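PDB 5AWO: isomaltodextranase from Arthrobacter globiformis, which hydrolyses (1->6)-alpha-D-glucosidic linkages in polysaccharides such as dextran, removing successive isomaltose units from the non-reducing chain ends. Local coordinates for residues A[94-108]-A[181-193]. Sequence-based numbering, arbitrary orientation.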
ATOM      1  N   GLY A  94      -4.490 -17.837 -25.224  1.00 16.24           N
ATOM      2  CA  GLY A  94      -4.266 -18.489 -23.929  1.00 16.87           C
ATOM      3  C   GLY A  94      -4.730 -17.748 -22.709  1.00 16.70           C
ATOM      4  O   GLY A  94      -4.326 -18.118 -21.605  1.00 18.63           O
ATOM      5  N   TYR A  95      -5.583 -16.740 -22.868  1.00 15.93           N
ATOM      6  CA  TYR A  95      -6.022 -15.943 -21.722  1.00 15.45           C
ATOM      7  C   TYR A  95      -7.393 -16.392 -21.298  1.00 15.48           C
ATOM      8  O   TYR A  95      -8.290 -16.564 -22.128  1.00 16.42           O
ATOM      9  CB  TYR A  95      -6.017 -14.448 -22.036  1.00 14.97           C
ATOM     10  CG  TYR A  95      -4.677 -13.911 -22.493  1.00 15.17           C
ATOM     11  CD1 TYR A  95      -3.464 -14.397 -21.981  1.00 14.26           C
ATOM     12  CD2 TYR A  95      -4.608 -12.922 -23.469  1.00 15.04           C
ATOM     13  CE1 TYR A  95      -2.248 -13.890 -22.399  1.00 14.79           C
ATOM     14  CE2 TYR A  95      -3.387 -12.414 -23.900  1.00 14.65           C
ATOM     15  CZ  TYR A  95      -2.200 -12.902 -23.365  1.00 14.49           C
ATOM     16  OH  TYR A  95      -0.990 -12.400 -23.804  1.00 14.61           O
ATOM     17  N   ILE A  96      -7.592 -16.569 -19.988  1.00 15.43           N
ATOM     18  CA  ILE A  96      -8.841 -17.145 -19.502  1.00 16.32           C
ATOM     19  C   ILE A  96     -10.031 -16.262 -19.839  1.00 15.69           C
ATOM     20  O   ILE A  96     -10.001 -15.048 -19.649  1.00 16.69           O
ATOM     21  CB  ILE A  96      -8.833 -17.457 -17.984  1.00 16.65           C
ATOM     22  CG1 ILE A  96      -8.372 -16.247 -17.159  1.00 16.30           C
ATOM     23  CG2 ILE A  96      -7.984 -18.665 -17.718  1.00 16.51           C
ATOM     24  CD1 ILE A  96      -8.836 -16.326 -15.714  1.00 16.49           C
ATOM     25  N   THR A  97     -11.107 -16.896 -20.319  1.00 16.34           N
ATOM     26  CA  THR A  97     -12.292 -16.150 -20.727  1.00 16.77           C
ATOM     27  C   THR A  97     -13.313 -15.892 -19.620  1.00 16.77           C
ATOM     28  O   THR A  97     -14.162 -15.029 -19.768  1.00 17.65           O
ATOM     29  CB  THR A  97     -13.001 -16.864 -21.890  1.00 17.65           C
ATOM     30  OG1 THR A  97     -13.346 -18.180 -21.471  1.00 19.50           O
ATOM     31  CG2 THR A  97     -12.107 -16.931 -23.114  1.00 18.98           C
ATOM     32  N   SER A  98     -13.228 -16.614 -18.507  1.00 17.03           N
ATOM     33  CA  SER A  98     -14.160 -16.385 -17.403  1.00 17.00           C
ATOM     34  C   SER A  98     -13.517 -16.802 -16.090  1.00 16.52           C
ATOM     35  O   SER A  98     -12.379 -17.256 -16.074  1.00 16.43           O
ATOM     36  CB  SER A  98     -15.481 -17.121 -17.628  1.00 17.34           C
ATOM     37  OG  SER A  98     -16.465 -16.663 -16.710  1.00 19.01           O
ATOM     38  N   TYR A  99     -14.272 -16.683 -14.990  1.00 16.34           N
ATOM     39  CA  TYR A  99     -13.742 -17.070 -13.681  1.00 16.00           C
ATOM     40  C   TYR A  99     -13.664 -18.590 -13.483  1.00 15.63           C
ATOM     41  O   TYR A  99     -12.749 -19.097 -12.840  1.00 16.14           O
ATOM     42  CB  TYR A  99     -14.554 -16.428 -12.547  1.00 15.68           C
ATOM     43  CG  TYR A  99     -14.211 -17.025 -11.204  1.00 14.71           C
ATOM     44  CD1 TYR A  99     -13.021 -16.722 -10.561  1.00 14.95           C
ATOM     45  CD2 TYR A  99     -15.045 -17.957 -10.607  1.00 15.27           C
ATOM     46  CE1 TYR A  99     -12.693 -17.310  -9.338  1.00 14.81           C
ATOM     47  CE2 TYR A  99     -14.726 -18.534  -9.381  1.00 15.78           C
ATOM     48  CZ  TYR A  99     -13.539 -18.211  -8.761  1.00 15.36           C
ATOM     49  OH  TYR A  99     -13.226 -18.826  -7.576  1.00 15.11           O
ATOM     50  N   ASN A 100     -14.628 -19.321 -14.053  1.00 15.57           N
ATOM     51  CA  ASN A 100     -14.695 -20.766 -13.903  1.00 16.25           C
ATOM     52  C   ASN A 100     -15.421 -21.367 -15.108  1.00 17.33           C
ATOM     53  O   ASN A 100     -16.289 -20.729 -15.664  1.00 18.13           O
ATOM     54  CB  ASN A 100     -15.464 -21.123 -12.615  1.00 16.88           C
ATOM     55  CG  ASN A 100     -15.475 -22.609 -12.326  1.00 17.27           C
ATOM     56  OD1 ASN A 100     -16.456 -23.321 -12.633  1.00 19.28           O
ATOM     57  ND2 ASN A 100     -14.394 -23.108 -11.758  1.00 17.97           N
ATOM     58  N   ASP A 101     -15.042 -22.581 -15.488  1.00 18.27           N
ATOM     59  CA  ASP A 101     -15.664 -23.255 -16.643  1.00 19.50           C
ATOM     60  C   ASP A 101     -17.187 -23.452 -16.500  1.00 20.55           C
ATOM     61  O   ASP A 101     -17.855 -23.657 -17.512  1.00 21.50           O
ATOM     62  CB  ASP A 101     -14.990 -24.609 -16.918  1.00 20.18           C
ATOM     63  CG  ASP A 101     -13.584 -24.480 -17.474  1.00 20.14           C
ATOM     64  OD1 ASP A 101     -13.150 -23.354 -17.819  1.00 20.34           O
ATOM     65  OD2 ASP A 101     -12.909 -25.530 -17.530  1.00 20.82           O
ATOM     66  N   SER A 102     -17.723 -23.420 -15.264  1.00 20.70           N
ATOM     67  CA  SER A 102     -19.182 -23.526 -15.031  1.00 20.82           C
ATOM     68  C   SER A 102     -19.952 -22.263 -15.376  1.00 20.84           C
ATOM     69  O   SER A 102     -21.191 -22.282 -15.483  1.00 22.88           O
ATOM     70  CB  SER A 102     -19.495 -23.912 -13.574  1.00 21.08           C
ATOM     71  OG  SER A 102     -19.163 -22.857 -12.680  1.00 20.45           O
ATOM     72  N   TRP A 103     -19.248 -21.144 -15.507  1.00 20.32           N
ATOM     73  CA  TRP A 103     -19.867 -19.842 -15.720  1.00 20.64           C
ATOM     74  C   TRP A 103     -20.414 -19.795 -17.149  1.00 22.14           C
ATOM     75  O   TRP A 103     -19.761 -20.268 -18.081  1.00 21.89           O
ATOM     76  CB  TRP A 103     -18.859 -18.716 -15.471  1.00 19.96           C
ATOM     77  CG  TRP A 103     -18.634 -18.441 -14.000  1.00 19.02           C
ATOM     78  CD1 TRP A 103     -18.706 -19.329 -12.981  1.00 20.18           C
ATOM     79  CD2 TRP A 103     -18.351 -17.173 -13.424  1.00 17.98           C
ATOM     80  NE1 TRP A 103     -18.505 -18.683 -11.777  1.00 18.30           N
ATOM     81  CE2 TRP A 103     -18.276 -17.358 -12.025  1.00 17.65           C
ATOM     82  CE3 TRP A 103     -18.163 -15.890 -13.940  1.00 18.34           C
ATOM     83  CZ2 TRP A 103     -17.995 -16.301 -11.154  1.00 17.36           C
ATOM     84  CZ3 TRP A 103     -17.896 -14.843 -13.067  1.00 16.92           C
ATOM     85  CH2 TRP A 103     -17.802 -15.069 -11.684  1.00 16.96           C
ATOM     86  N   GLN A 104     -21.604 -19.224 -17.296  1.00 22.57           N
ATOM     87  CA  GLN A 104     -22.235 -19.038 -18.602  1.00 24.97           C
ATOM     88  C   GLN A 104     -21.809 -17.758 -19.293  1.00 24.43           C
ATOM     89  O   GLN A 104     -22.034 -17.596 -20.504  1.00 27.36           O
ATOM     90  CB  GLN A 104     -23.755 -19.056 -18.427  1.00 27.07           C
ATOM     91  CG  GLN A 104     -24.281 -20.395 -17.940  1.00 31.28           C
ATOM     92  CD  GLN A 104     -25.795 -20.396 -17.762  1.00 37.20           C
ATOM     93  OE1 GLN A 104     -26.335 -19.684 -16.911  1.00 43.90           O
ATOM     94  NE2 GLN A 104     -26.489 -21.201 -18.563  1.00 40.32           N
ATOM     95  N   HIS A 105     -21.207 -16.827 -18.550  1.00 22.47           N
ATOM     96  CA  HIS A 105     -20.845 -15.540 -19.097  1.00 21.02           C
ATOM     97  C   HIS A 105     -19.370 -15.287 -18.894  1.00 20.81           C
ATOM     98  O   HIS A 105     -18.809 -15.753 -17.900  1.00 20.95           O
ATOM     99  CB  HIS A 105     -21.646 -14.438 -18.429  1.00 22.65           C
ATOM    100  CG  HIS A 105     -23.124 -14.655 -18.461  1.00 24.37           C
ATOM    101  ND1 HIS A 105     -23.877 -14.422 -19.591  1.00 26.44           N
ATOM    102  CD2 HIS A 105     -23.991 -15.073 -17.507  1.00 25.68           C
ATOM    103  CE1 HIS A 105     -25.142 -14.703 -19.338  1.00 27.75           C
ATOM    104  NE2 HIS A 105     -25.240 -15.093 -18.081  1.00 27.45           N
ATOM    105  N   ASP A 106     -18.777 -14.524 -19.809  1.00 18.65           N
ATOM    106  CA  ASP A 106     -17.363 -14.210 -19.815  1.00 19.63           C
ATOM    107  C   ASP A 106     -17.045 -12.941 -19.002  1.00 19.52           C
ATOM    108  O   ASP A 106     -17.937 -12.310 -18.408  1.00 18.92           O
ATOM    109  CB  ASP A 106     -16.793 -14.172 -21.267  1.00 20.66           C
ATOM    110  CG  ASP A 106     -17.314 -13.018 -22.109  1.00 22.00           C
ATOM    111  OD1 ASP A 106     -17.980 -12.099 -21.597  1.00 22.88           O
ATOM    112  OD2 ASP A 106     -16.999 -13.026 -23.325  1.00 22.32           O
ATOM    113  N   TRP A 107     -15.771 -12.583 -18.944  1.00 18.94           N
ATOM    114  CA  TRP A 107     -15.357 -11.436 -18.145  1.00 19.27           C
ATOM    115  C   TRP A 107     -16.029 -10.152 -18.629  1.00 20.41           C
ATOM    116  O   TRP A 107     -16.410  -9.309 -17.824  1.00 20.61           O
ATOM    117  CB  TRP A 107     -13.851 -11.258 -18.207  1.00 18.69           C
ATOM    118  CG  TRP A 107     -13.002 -12.318 -17.518  1.00 17.34           C
ATOM    119  CD1 TRP A 107     -12.063 -13.122 -18.094  1.00 17.46           C
ATOM    120  CD2 TRP A 107     -12.945 -12.595 -16.114  1.00 17.49           C
ATOM    121  NE1 TRP A 107     -11.466 -13.921 -17.151  1.00 17.79           N
ATOM    122  CE2 TRP A 107     -11.990 -13.608 -15.923  1.00 17.32           C
ATOM    123  CE3 TRP A 107     -13.640 -12.111 -15.002  1.00 19.05           C
ATOM    124  CZ2 TRP A 107     -11.686 -14.122 -14.656  1.00 17.77           C
ATOM    125  CZ3 TRP A 107     -13.342 -12.622 -13.740  1.00 18.89           C
ATOM    126  CH2 TRP A 107     -12.389 -13.627 -13.587  1.00 18.67           C
ATOM    127  N   ALA A 108     -16.178 -10.003 -19.951  1.00 20.12           N
ATOM    128  CA  ALA A 108     -16.747  -8.761 -20.496  1.00 20.49           C
ATOM    129  C   ALA A 108     -18.195  -8.608 -20.083  1.00 20.38           C
ATOM    130  O   ALA A 108     -18.632  -7.511 -19.736  1.00 22.29           O
ATOM    131  CB  ALA A 108     -16.641  -8.740 -22.015  1.00 20.96           C
ATOM    132  N   GLU A 181       5.661 -10.996 -24.487  1.00 15.18           N
ATOM    133  CA  GLU A 181       4.430 -10.693 -25.178  1.00 14.57           C
ATOM    134  C   GLU A 181       3.248 -11.392 -24.500  1.00 14.02           C
ATOM    135  O   GLU A 181       2.166 -10.842 -24.413  1.00 14.87           O
ATOM    136  CB  GLU A 181       4.530 -11.122 -26.662  1.00 14.41           C
ATOM    137  CG  GLU A 181       5.497 -10.277 -27.501  1.00 15.85           C
ATOM    138  CD  GLU A 181       6.898 -10.820 -27.584  1.00 16.47           C
ATOM    139  OE1 GLU A 181       7.343 -11.610 -26.712  1.00 15.95           O
ATOM    140  OE2 GLU A 181       7.623 -10.421 -28.569  1.00 17.22           O
ATOM    141  N   TYR A 182       3.462 -12.623 -24.059  1.00 14.48           N
ATOM    142  CA  TYR A 182       2.403 -13.370 -23.348  1.00 14.89           C
ATOM    143  C   TYR A 182       2.034 -12.662 -22.038  1.00 13.86           C
ATOM    144  O   TYR A 182       0.864 -12.359 -21.818  1.00 14.73           O
ATOM    145  CB  TYR A 182       2.854 -14.793 -23.072  1.00 15.17           C
ATOM    146  CG  TYR A 182       1.867 -15.549 -22.232  1.00 15.28           C
ATOM    147  CD1 TYR A 182       0.810 -16.242 -22.804  1.00 15.62           C
ATOM    148  CD2 TYR A 182       1.992 -15.580 -20.850  1.00 16.05           C
ATOM    149  CE1 TYR A 182      -0.096 -16.961 -22.026  1.00 15.65           C
ATOM    150  CE2 TYR A 182       1.090 -16.296 -20.060  1.00 16.98           C
ATOM    151  CZ  TYR A 182       0.045 -16.962 -20.654  1.00 16.79           C
ATOM    152  OH  TYR A 182      -0.850 -17.721 -19.897  1.00 18.86           O
ATOM    153  N   VAL A 183       3.029 -12.360 -21.216  1.00 14.01           N
ATOM    154  CA  VAL A 183       2.772 -11.739 -19.904  1.00 13.85           C
ATOM    155  C   VAL A 183       2.123 -10.369 -20.072  1.00 14.72           C
ATOM    156  O   VAL A 183       1.091 -10.044 -19.440  1.00 14.69           O
ATOM    157  CB  VAL A 183       4.052 -11.644 -19.062  1.00 14.27           C
ATOM    158  CG1 VAL A 183       3.839 -10.840 -17.783  1.00 14.81           C
ATOM    159  CG2 VAL A 183       4.571 -13.029 -18.716  1.00 14.85           C
ATOM    160  N   GLN A 184       2.728  -9.542 -20.926  1.00 14.13           N
ATOM    161  CA  GLN A 184       2.191  -8.208 -21.095  1.00 14.30           C
ATOM    162  C   GLN A 184       0.819  -8.208 -21.729  1.00 14.50           C
ATOM    163  O   GLN A 184      -0.044  -7.417 -21.355  1.00 15.36           O
ATOM    164  CB  GLN A 184       3.161  -7.325 -21.862  1.00 15.38           C
ATOM    165  CG  GLN A 184       4.447  -7.132 -21.110  1.00 15.60           C
ATOM    166  CD  GLN A 184       5.270  -5.970 -21.598  1.00 17.56           C
ATOM    167  OE1 GLN A 184       5.522  -5.844 -22.805  1.00 18.24           O
ATOM    168  NE2 GLN A 184       5.712  -5.120 -20.688  1.00 17.06           N
ATOM    169  N   GLY A 185       0.607  -9.079 -22.706  1.00 14.77           N
ATOM    170  CA  GLY A 185      -0.711  -9.263 -23.271  1.00 14.80           C
ATOM    171  C   GLY A 185      -1.765  -9.693 -22.251  1.00 14.56           C
ATOM    172  O   GLY A 185      -2.922  -9.301 -22.366  1.00 15.45           O
ATOM    173  N   TYR A 186      -1.368 -10.530 -21.284  1.00 14.77           N
ATOM    174  CA  TYR A 186      -2.299 -11.012 -20.241  1.00 14.05           C
ATOM    175  C   TYR A 186      -2.745  -9.859 -19.339  1.00 13.92           C
ATOM    176  O   TYR A 186      -3.924  -9.688 -19.052  1.00 14.28           O
ATOM    177  CB  TYR A 186      -1.687 -12.133 -19.381  1.00 14.57           C
ATOM    178  CG  TYR A 186      -2.637 -13.267 -19.032  1.00 14.13           C
ATOM    179  CD1 TYR A 186      -3.994 -13.069 -18.934  1.00 14.15           C
ATOM    180  CD2 TYR A 186      -2.136 -14.543 -18.799  1.00 13.52           C
ATOM    181  CE1 TYR A 186      -4.855 -14.109 -18.650  1.00 13.71           C
ATOM    182  CE2 TYR A 186      -2.972 -15.598 -18.502  1.00 14.09           C
ATOM    183  CZ  TYR A 186      -4.340 -15.394 -18.450  1.00 13.10           C
ATOM    184  OH  TYR A 186      -5.205 -16.445 -18.219  1.00 15.01           O
ATOM    185  N   VAL A 187      -1.769  -9.050 -18.948  1.00 13.40           N
ATOM    186  CA  VAL A 187      -2.006  -7.885 -18.109  1.00 13.68           C
ATOM    187  C   VAL A 187      -2.908  -6.888 -18.862  1.00 14.78           C
ATOM    188  O   VAL A 187      -3.910  -6.416 -18.331  1.00 14.52           O
ATOM    189  CB  VAL A 187      -0.697  -7.281 -17.625  1.00 14.17           C
ATOM    190  CG1 VAL A 187      -0.941  -5.975 -16.900  1.00 13.69           C
ATOM    191  CG2 VAL A 187       0.018  -8.269 -16.710  1.00 13.83           C
ATOM    192  N   ARG A 188      -2.541  -6.584 -20.108  1.00 14.83           N
ATOM    193  CA  ARG A 188      -3.394  -5.685 -20.909  1.00 14.60           C
ATOM    194  C   ARG A 188      -4.768  -6.239 -21.245  1.00 14.62           C
ATOM    195  O   ARG A 188      -5.720  -5.479 -21.354  1.00 14.57           O
ATOM    196  CB  ARG A 188      -2.667  -5.233 -22.170  1.00 15.15           C
ATOM    197  CG  ARG A 188      -1.467  -4.353 -21.908  1.00 16.55           C
ATOM    198  CD  ARG A 188      -1.017  -3.546 -23.117  1.00 17.33           C
ATOM    199  NE  ARG A 188       0.241  -2.838 -22.880  1.00 18.47           N
ATOM    200  CZ  ARG A 188       1.453  -3.274 -23.228  1.00 18.50           C
ATOM    201  NH1 ARG A 188       1.638  -4.424 -23.859  1.00 19.71           N
ATOM    202  NH2 ARG A 188       2.518  -2.529 -22.951  1.00 20.60           N
ATOM    203  N   TYR A 189      -4.895  -7.545 -21.369  1.00 14.26           N
ATOM    204  CA  TYR A 189      -6.180  -8.185 -21.556  1.00 14.95           C
ATOM    205  C   TYR A 189      -7.168  -7.798 -20.457  1.00 15.80           C
ATOM    206  O   TYR A 189      -8.299  -7.386 -20.726  1.00 15.94           O
ATOM    207  CB  TYR A 189      -5.974  -9.680 -21.622  1.00 14.86           C
ATOM    208  CG  TYR A 189      -7.184 -10.577 -21.613  1.00 16.02           C
ATOM    209  CD1 TYR A 189      -7.950 -10.788 -22.769  1.00 16.21           C
ATOM    210  CD2 TYR A 189      -7.547 -11.260 -20.456  1.00 16.10           C
ATOM    211  CE1 TYR A 189      -9.026 -11.639 -22.755  1.00 17.50           C
ATOM    212  CE2 TYR A 189      -8.609 -12.129 -20.440  1.00 16.38           C
ATOM    213  CZ  TYR A 189      -9.359 -12.324 -21.596  1.00 17.06           C
ATOM    214  OH  TYR A 189     -10.430 -13.217 -21.588  1.00 17.55           O
ATOM    215  N   PHE A 190      -6.729  -7.875 -19.206  1.00 15.45           N
ATOM    216  CA  PHE A 190      -7.614  -7.454 -18.122  1.00 15.59           C
ATOM    217  C   PHE A 190      -7.795  -5.952 -18.064  1.00 15.83           C
ATOM    218  O   PHE A 190      -8.909  -5.459 -17.886  1.00 15.44           O
ATOM    219  CB  PHE A 190      -7.117  -8.029 -16.774  1.00 15.06           C
ATOM    220  CG  PHE A 190      -7.255  -9.535 -16.692  1.00 15.12           C
ATOM    221  CD1 PHE A 190      -8.497 -10.114 -16.799  1.00 15.16           C
ATOM    222  CD2 PHE A 190      -6.162 -10.367 -16.526  1.00 14.76           C
ATOM    223  CE1 PHE A 190      -8.635 -11.490 -16.743  1.00 15.19           C
ATOM    224  CE2 PHE A 190      -6.300 -11.740 -16.462  1.00 14.80           C
ATOM    225  CZ  PHE A 190      -7.543 -12.304 -16.590  1.00 15.74           C
ATOM    226  N   LYS A 191      -6.709  -5.201 -18.226  1.00 15.42           N
ATOM    227  CA  LYS A 191      -6.804  -3.744 -18.213  1.00 16.30           C
ATOM    228  C   LYS A 191      -7.837  -3.273 -19.245  1.00 17.59           C
ATOM    229  O   LYS A 191      -8.662  -2.400 -18.991  1.00 17.99           O
ATOM    230  CB  LYS A 191      -5.468  -3.120 -18.551  1.00 18.32           C
ATOM    231  CG  LYS A 191      -5.528  -1.612 -18.644  1.00 21.30           C
ATOM    232  CD  LYS A 191      -4.488  -1.058 -19.571  1.00 26.55           C
ATOM    233  CE  LYS A 191      -3.117  -1.204 -19.011  1.00 27.62           C
ATOM    234  NZ  LYS A 191      -2.138  -0.613 -19.975  1.00 27.01           N
ATOM    235  N   ASP A 192      -7.772  -3.859 -20.430  1.00 17.13           N
ATOM    236  CA  ASP A 192      -8.635  -3.449 -21.538  1.00 18.99           C
ATOM    237  C   ASP A 192     -10.099  -3.788 -21.287  1.00 20.37           C
ATOM    238  O   ASP A 192     -10.996  -3.051 -21.758  1.00 21.90           O
ATOM    239  CB  ASP A 192      -8.157  -4.134 -22.814  1.00 17.51           C
ATOM    240  CG  ASP A 192      -6.832  -3.600 -23.324  1.00 16.76           C
ATOM    241  OD1 ASP A 192      -6.372  -2.555 -22.894  1.00 18.43           O
ATOM    242  OD2 ASP A 192      -6.212  -4.302 -24.187  1.00 16.73           O
ATOM    243  N   LEU A 193     -10.354  -4.895 -20.592  1.00 21.45           N
ATOM    244  CA  LEU A 193     -11.704  -5.281 -20.154  1.00 23.31           C
ATOM    245  C   LEU A 193     -12.320  -4.282 -19.179  1.00 23.84           C
ATOM    246  O   LEU A 193     -13.530  -4.363 -18.901  1.00 27.98           O
ATOM    247  CB  LEU A 193     -11.709  -6.696 -19.557  1.00 24.89           C
ATOM    248  CG  LEU A 193     -11.559  -7.877 -20.510  1.00 25.69           C
ATOM    249  CD1 LEU A 193     -11.142  -9.153 -19.799  1.00 26.05           C
ATOM    250  CD2 LEU A 193     -12.828  -8.134 -21.312  1.00 27.53           C
TER
HETATM  251  O   HOH W   1      -2.831 -19.714 -20.134  1.00 21.31           O
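Tyr95 lies against helix 179-192 among Tyr182, Tyr186 and Tyr189, an aromatic cluster on the outer layer of the TIM barrel of this family 27 glycoside hydrolase. It illustrates how a loop without regular structure can be fixed to a helix by tyrosines that pack with their rings and bond with their hydroxyls. With CG anti to its carbonyl carbon (chi1 -57°), the Tyr95 ring reaches the helix backbone at Gly185, its OH 3.2 Å from Gly185 CA. Tyr95 OH donates to Tyr182 O at 2.7 Å, in the carbonyl plane and on a lone pair, although that oxygen already accepts the helical bond from Tyr186 N. The rings of Tyr95 and Tyr186 overlap obliquely, planes at 33°, with Tyr95 CD1 over the centre of the Tyr186 face and only 3.3 Å from Tyr186 CG. Tyr95 CB in turn makes a CH-pi contact over the centre of the Tyr189 ring.

Two hydroxyls of the helix hold the backbone of Ile96. Its N donates to Tyr186 OH at 3.0 Å, while Tyr189, whose CG anti to the backbone N lays the ring against Tyr95 CB, donates a hydrogen bond from its OH to Ile96 O at 2.7 Å, from above the carbonyl plane. A weak bond from Trp107 NE1 reaches the same oxygen. Phe190 turns its edge toward one face of the Trp107 indole, planes at 85°, and both residues also touch Val123 of barrel strand 120-124. At the Tyr182 end of the cluster a water donates to Gly94 O at 2.6 Å and to Tyr182 OH, which is also hydrogen-bonded to Trp129 O.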